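Uncharacterized protein (Bacteroides ovatus CL02T12C04, PDB 6PTM) is probably a family GH42 exo-carrageenase, a glycoside hydrolase that cleaves carrageenan from a chain end. Local coordinates at residues A[243-248]-A[261-266]; A[423-428]-A[447-452]. One frame throughout, in Å; residues are numbered along the deposited sequence.

Contact 1 (A[243-248]-A[261-266]); sequences PTVKDG and PLARQV
L262, which V245 touches, has its O bonded by V266 N at 3.0 Å, within the first turns of helix 261-278; its N bonds to H260 ND1. The setting is a beta-alpha connection of the (beta/alpha)8 barrel. Strand 225-230 leads through helix 236-241 and a long loop into helix 261-278. A short 3-10 turn at 243-246 folds back on the first turn of that helix. The 3-10 turn is closed by K246 N bonding to P243 O at 3.2 Å, and D247 N follows on with a bond to T244 O at 2.9 Å.

The contact itself is small, buried and apolar. V245 is the one residue of 243-248 that touches 261-266, and its CA lies 6.7 Å from A263 CA. With chi1 at 79°, CG1 is tucked in over the V245 backbone, while CG2 stands anti to N and points at the helix. V245 is also hydrogen-bonded through its backbone to D257, in the same loop, and its side chain rests on F234 and H260. CG2 of V245 reaches L262 CB at 4.2 Å and A263 CB at 4.4 Å; its nearest helix atom is the backbone A263 N, at 4.0 Å.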
loop_
_atom_site.group_PDB
_atom_site.type_symbol
_atom_site.label_atom_id
_atom_site.label_comp_id
_atom_site.label_asym_id
_atom_site.label_seq_id
_atom_site.Cartn_x
_atom_site.Cartn_y
_atom_site.Cartn_z
ATOM N N PRO A 243 -3.738 -21.192 -30.184
ATOM C CA PRO A 243 -4.348 -19.889 -29.963
ATOM C C PRO A 243 -5.270 -19.861 -28.738
ATOM O O PRO A 243 -5.514 -18.775 -28.260
ATOM C CB PRO A 243 -5.135 -19.625 -31.258
ATOM C CG PRO A 243 -4.446 -20.473 -32.313
ATOM C CD PRO A 243 -3.928 -21.679 -31.568
ATOM N N THR A 244 -5.699 -21.007 -28.207
ATOM C CA THR A 244 -6.625 -20.987 -27.049
ATOM C C THR A 244 -5.863 -20.434 -25.840
ATOM O O THR A 244 -6.488 -20.012 -24.867
ATOM C CB THR A 244 -7.303 -22.338 -26.807
ATOM O OG1 THR A 244 -6.324 -23.298 -26.410
ATOM C CG2 THR A 244 -8.115 -22.788 -28.014
ATOM N N VAL A 245 -4.541 -20.430 -25.921
ATOM C CA VAL A 245 -3.680 -19.952 -24.810
ATOM C C VAL A 245 -3.982 -18.473 -24.502
ATOM O O VAL A 245 -3.682 -18.047 -23.374
ATOM C CB VAL A 245 -2.199 -20.255 -25.117
ATOM C CG1 VAL A 245 -1.585 -19.247 -26.100
ATOM C CG2 VAL A 245 -1.422 -20.359 -23.824
ATOM N N LYS A 246 -4.622 -17.737 -25.418
ATOM C CA LYS A 246 -4.949 -16.293 -25.279
ATOM C C LYS A 246 -6.319 -16.109 -24.623
ATOM O O LYS A 246 -6.613 -14.979 -24.188
ATOM C CB LYS A 246 -4.947 -15.581 -26.635
ATOM C CG LYS A 246 -3.613 -15.627 -27.349
ATOM C CD LYS A 246 -2.530 -14.807 -26.647
ATOM C CE LYS A 246 -2.818 -13.320 -26.564
ATOM N NZ LYS A 246 -1.715 -12.640 -25.837
ATOM N N ASP A 247 -7.104 -17.176 -24.459
ATOM C CA ASP A 247 -8.497 -17.028 -23.944
ATOM C C ASP A 247 -8.449 -16.771 -22.430
ATOM O O ASP A 247 -7.423 -17.116 -21.802
ATOM C CB ASP A 247 -9.364 -18.253 -24.249
ATOM C CG ASP A 247 -9.508 -18.567 -25.736
ATOM O OD1 ASP A 247 -9.401 -17.652 -26.546
ATOM O OD2 ASP A 247 -9.737 -19.732 -26.050
ATOM N N GLY A 248 -9.508 -16.169 -21.882
ATOM C CA GLY A 248 -9.680 -15.943 -20.445
ATOM C C GLY A 248 -8.476 -15.236 -19.842
ATOM O O GLY A 248 -7.947 -15.680 -18.844
ATOM N N PRO A 261 -2.225 -25.328 -20.039
ATOM C CA PRO A 261 -0.952 -26.027 -19.828
ATOM C C PRO A 261 0.236 -25.379 -20.532
ATOM O O PRO A 261 1.304 -25.498 -20.012
ATOM C CB PRO A 261 -1.159 -27.431 -20.403
ATOM C CG PRO A 261 -2.644 -27.643 -20.232
ATOM C CD PRO A 261 -3.274 -26.272 -20.465
ATOM N N LEU A 262 0.035 -24.728 -21.680
ATOM C CA LEU A 262 1.165 -24.156 -22.424
ATOM C C LEU A 262 1.612 -22.886 -21.683
ATOM O O LEU A 262 2.815 -22.547 -21.721
ATOM C CB LEU A 262 0.741 -23.902 -23.869
ATOM C CG LEU A 262 1.834 -23.357 -24.768
ATOM C CD1 LEU A 262 2.937 -24.380 -24.926
ATOM C CD2 LEU A 262 1.261 -22.951 -26.105
ATOM N N ALA A 263 0.701 -22.239 -20.964
ATOM C CA ALA A 263 1.046 -21.068 -20.132
ATOM C C ALA A 263 1.957 -21.533 -18.997
ATOM O O ALA A 263 2.984 -20.880 -18.746
ATOM C CB ALA A 263 -0.209 -20.391 -19.631
ATOM N N ARG A 264 1.599 -22.631 -18.331
ATOM C CA ARG A 264 2.406 -23.201 -17.227
ATOM C C ARG A 264 3.785 -23.691 -17.750
ATOM O O ARG A 264 4.813 -23.461 -17.049
ATOM C CB ARG A 264 1.592 -24.275 -16.498
ATOM C CG ARG A 264 0.208 -23.776 -16.101
ATOM C CD ARG A 264 -0.006 -23.722 -14.608
ATOM N NE ARG A 264 -1.158 -22.902 -14.200
ATOM C CZ ARG A 264 -1.687 -22.937 -12.975
ATOM N NH1 ARG A 264 -1.205 -23.789 -12.079
ATOM N NH2 ARG A 264 -2.694 -22.143 -12.651
ATOM N N GLN A 265 3.837 -24.341 -18.914
ATOM C CA GLN A 265 5.136 -24.752 -19.523
ATOM C C GLN A 265 6.015 -23.495 -19.695
ATOM O O GLN A 265 7.214 -23.503 -19.320
ATOM C CB GLN A 265 4.921 -25.467 -20.864
ATOM C CG GLN A 265 6.228 -25.725 -21.642
ATOM C CD GLN A 265 5.947 -26.197 -23.048
ATOM O OE1 GLN A 265 5.099 -27.056 -23.222
ATOM N NE2 GLN A 265 6.582 -25.591 -24.059
ATOM N N VAL A 266 5.446 -22.434 -20.241
ATOM C CA VAL A 266 6.239 -21.242 -20.642
ATOM C C VAL A 266 6.767 -20.564 -19.371
ATOM O O VAL A 266 7.983 -20.226 -19.309
ATOM C CB VAL A 266 5.449 -20.289 -21.568
ATOM C CG1 VAL A 266 6.160 -18.957 -21.718
ATOM C CG2 VAL A 266 5.194 -20.898 -22.947
#

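Contact 2 (A[423-428]-A[447-452]); sequences NDASSC and WVEICM
The carboxylate of E449 is the flat group that meets the other segment, and S426 N comes to it from above its plane. The N lies 49° out of that plane and donates to OE1 at 3.0 Å. The N-H is nearly straight on the acceptor, at 168°. On the W447 ring, V448 CG2 sits 4.0 Å over one face, nearer its border than its centre. C451 SG lies level with the ring, at its edge. Y443 also meets this ring, its plane turned by about 35°.

The E449 chain is extended beyond CG, and this carries the carboxylate from the helix to the loop backbone. A water adds a second bridge. It donates to S426 O at 2.8 Å and accepts from I450 N at 3.1 Å. Beside these polar links, A425 CB packs on I450 CG2 at 4.0 Å.

Just upstream, A425 N reaches N423 OD1 in the plane of its carbonyl, at a lone pair, and this makes an Asx turn. Y454 of the same helix bonds to this OD1, while A425 O bonds to N468 ND2 of the neighbouring strand. N398 and S401 of helix 398-401 pack on E449. The whole joins a strand's exit loop to the start of the following helix, a beta-alpha unit of the (beta/alpha)8 barrel expected of a GH42 hydrolase.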
loop_
_atom_site.group_PDB
_atom_site.type_symbol
_atom_site.label_atom_id
_atom_site.label_comp_id
_atom_site.label_asym_id
_atom_site.label_seq_id
_atom_site.Cartn_x
_atom_site.Cartn_y
_atom_site.Cartn_z
ATOM N N ASN A 423 1.988 -4.267 -2.803
ATOM C CA ASN A 423 0.825 -3.457 -3.235
ATOM C C ASN A 423 1.328 -2.272 -4.061
ATOM O O ASN A 423 2.515 -2.045 -4.090
ATOM C CB ASN A 423 0.007 -2.926 -2.058
ATOM C CG ASN A 423 0.826 -2.105 -1.088
ATOM O OD1 ASN A 423 1.026 -0.908 -1.302
ATOM N ND2 ASN A 423 1.321 -2.705 -0.036
ATOM N N ASP A 424 0.406 -1.516 -4.646
ATOM C CA ASP A 424 0.679 -0.179 -5.252
ATOM C C ASP A 424 -0.434 0.750 -4.769
ATOM O O ASP A 424 -1.175 1.301 -5.587
ATOM C CB ASP A 424 0.921 -0.278 -6.756
ATOM C CG ASP A 424 -0.305 -0.514 -7.608
ATOM O OD1 ASP A 424 -1.237 -1.163 -7.128
ATOM O OD2 ASP A 424 -0.299 -0.049 -8.761
ATOM N N ALA A 425 -0.537 0.869 -3.451
ATOM C CA ALA A 425 -1.515 1.747 -2.769
ATOM C C ALA A 425 -1.451 3.121 -3.402
ATOM O O ALA A 425 -0.308 3.610 -3.623
ATOM C CB ALA A 425 -1.266 1.847 -1.287
ATOM N N SER A 426 -2.644 3.666 -3.687
ATOM C CA SER A 426 -2.924 5.059 -4.110
ATOM C C SER A 426 -3.513 5.838 -2.934
ATOM O O SER A 426 -4.218 5.229 -2.088
ATOM C CB SER A 426 -3.915 5.145 -5.248
ATOM O OG SER A 426 -3.427 4.497 -6.401
ATOM N N SER A 427 -3.290 7.150 -2.941
ATOM C CA SER A 427 -3.983 8.121 -2.064
ATOM C C SER A 427 -4.435 9.317 -2.925
ATOM O O SER A 427 -5.398 9.196 -3.678
ATOM C CB SER A 427 -3.097 8.503 -0.893
ATOM O OG SER A 427 -1.854 9.041 -1.342
ATOM N N CYS A 428 -3.738 10.434 -2.839
ATOM C CA CYS A 428 -3.955 11.619 -3.703
ATOM C C CYS A 428 -5.295 12.309 -3.382
ATOM O O CYS A 428 -6.108 11.791 -2.555
ATOM C CB CYS A 428 -3.831 11.250 -5.179
ATOM S SG CYS A 428 -2.121 10.874 -5.652
ATOM N N TRP A 447 -7.515 8.488 2.150
ATOM C CA TRP A 447 -6.734 7.850 3.243
ATOM C C TRP A 447 -6.998 6.335 3.338
ATOM O O TRP A 447 -6.380 5.703 4.203
ATOM C CB TRP A 447 -7.062 8.507 4.603
ATOM C CG TRP A 447 -8.503 8.359 5.003
ATOM C CD1 TRP A 447 -9.585 8.876 4.338
ATOM C CD2 TRP A 447 -9.052 7.593 6.095
ATOM N NE1 TRP A 447 -10.754 8.519 4.952
ATOM C CE2 TRP A 447 -10.464 7.745 6.044
ATOM C CE3 TRP A 447 -8.501 6.823 7.122
ATOM C CZ2 TRP A 447 -11.314 7.120 6.948
ATOM C CZ3 TRP A 447 -9.343 6.239 8.043
ATOM C CH2 TRP A 447 -10.727 6.369 7.944
ATOM N N VAL A 448 -7.928 5.771 2.568
ATOM C CA VAL A 448 -8.550 4.453 2.898
ATOM C C VAL A 448 -7.544 3.319 2.608
ATOM O O VAL A 448 -7.457 2.398 3.436
ATOM C CB VAL A 448 -9.905 4.234 2.181
ATOM C CG1 VAL A 448 -10.434 2.842 2.427
ATOM C CG2 VAL A 448 -10.961 5.220 2.652
ATOM N N GLU A 449 -6.811 3.371 1.491
ATOM C CA GLU A 449 -5.833 2.302 1.155
ATOM C C GLU A 449 -4.652 2.298 2.149
ATOM O O GLU A 449 -4.341 1.202 2.703
ATOM C CB GLU A 449 -5.405 2.443 -0.293
ATOM C CG GLU A 449 -6.555 2.209 -1.240
ATOM C CD GLU A 449 -6.167 2.345 -2.696
ATOM O OE1 GLU A 449 -5.015 1.969 -3.059
ATOM O OE2 GLU A 449 -7.006 2.853 -3.436
ATOM N N ILE A 450 -3.986 3.438 2.392
ATOM C CA ILE A 450 -2.764 3.463 3.258
ATOM C C ILE A 450 -3.108 3.314 4.753
ATOM O O ILE A 450 -2.178 3.040 5.531
ATOM C CB ILE A 450 -1.910 4.709 2.999
ATOM C CG1 ILE A 450 -2.651 6.022 3.255
ATOM C CG2 ILE A 450 -1.304 4.663 1.599
ATOM C CD1 ILE A 450 -1.719 7.229 3.216
ATOM N N CYS A 451 -4.355 3.550 5.175
ATOM C CA CYS A 451 -4.789 3.307 6.571
ATOM C C CYS A 451 -5.501 1.943 6.665
ATOM O O CYS A 451 -4.925 0.993 7.197
ATOM C CB CYS A 451 -5.645 4.441 7.102
ATOM S SG CYS A 451 -4.705 5.981 7.312
ATOM N N MET A 452 -6.679 1.808 6.081
ATOM C CA MET A 452 -7.539 0.618 6.314
ATOM C C MET A 452 -6.997 -0.605 5.577
ATOM O O MET A 452 -6.890 -1.620 6.233
ATOM C CB MET A 452 -8.989 0.844 5.910
ATOM C CG MET A 452 -9.860 -0.229 6.476
ATOM S SD MET A 452 -11.613 0.097 6.181
ATOM C CE MET A 452 -11.760 -0.309 4.442
HETATM O O HOH W 1 -5.026 5.644 0.549
#

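Contacts 1 and 2 belong to different beta-alpha connections of one barrel and follow each other along the chain. Contact 1 lies between strands 225-230 and 288-292; contact 2 lies between strands 421-423 and 466-471. Their centres are 34 Å apart and their nearest atoms about 20 Å apart. Contact 1 is peripheral, its centre 31 Å from the centre of the chain. Contact 2 is central, at 5 Å. (Beta/alpha)8-barrel hydrolases carry their active site at the C-terminal ends of the strands. D424 lies at such an end. Its carboxylate is close to that of E293, a like charge just after strand 288-292, and it also touches E470. Contact 2 is thus probably the nearer to that site.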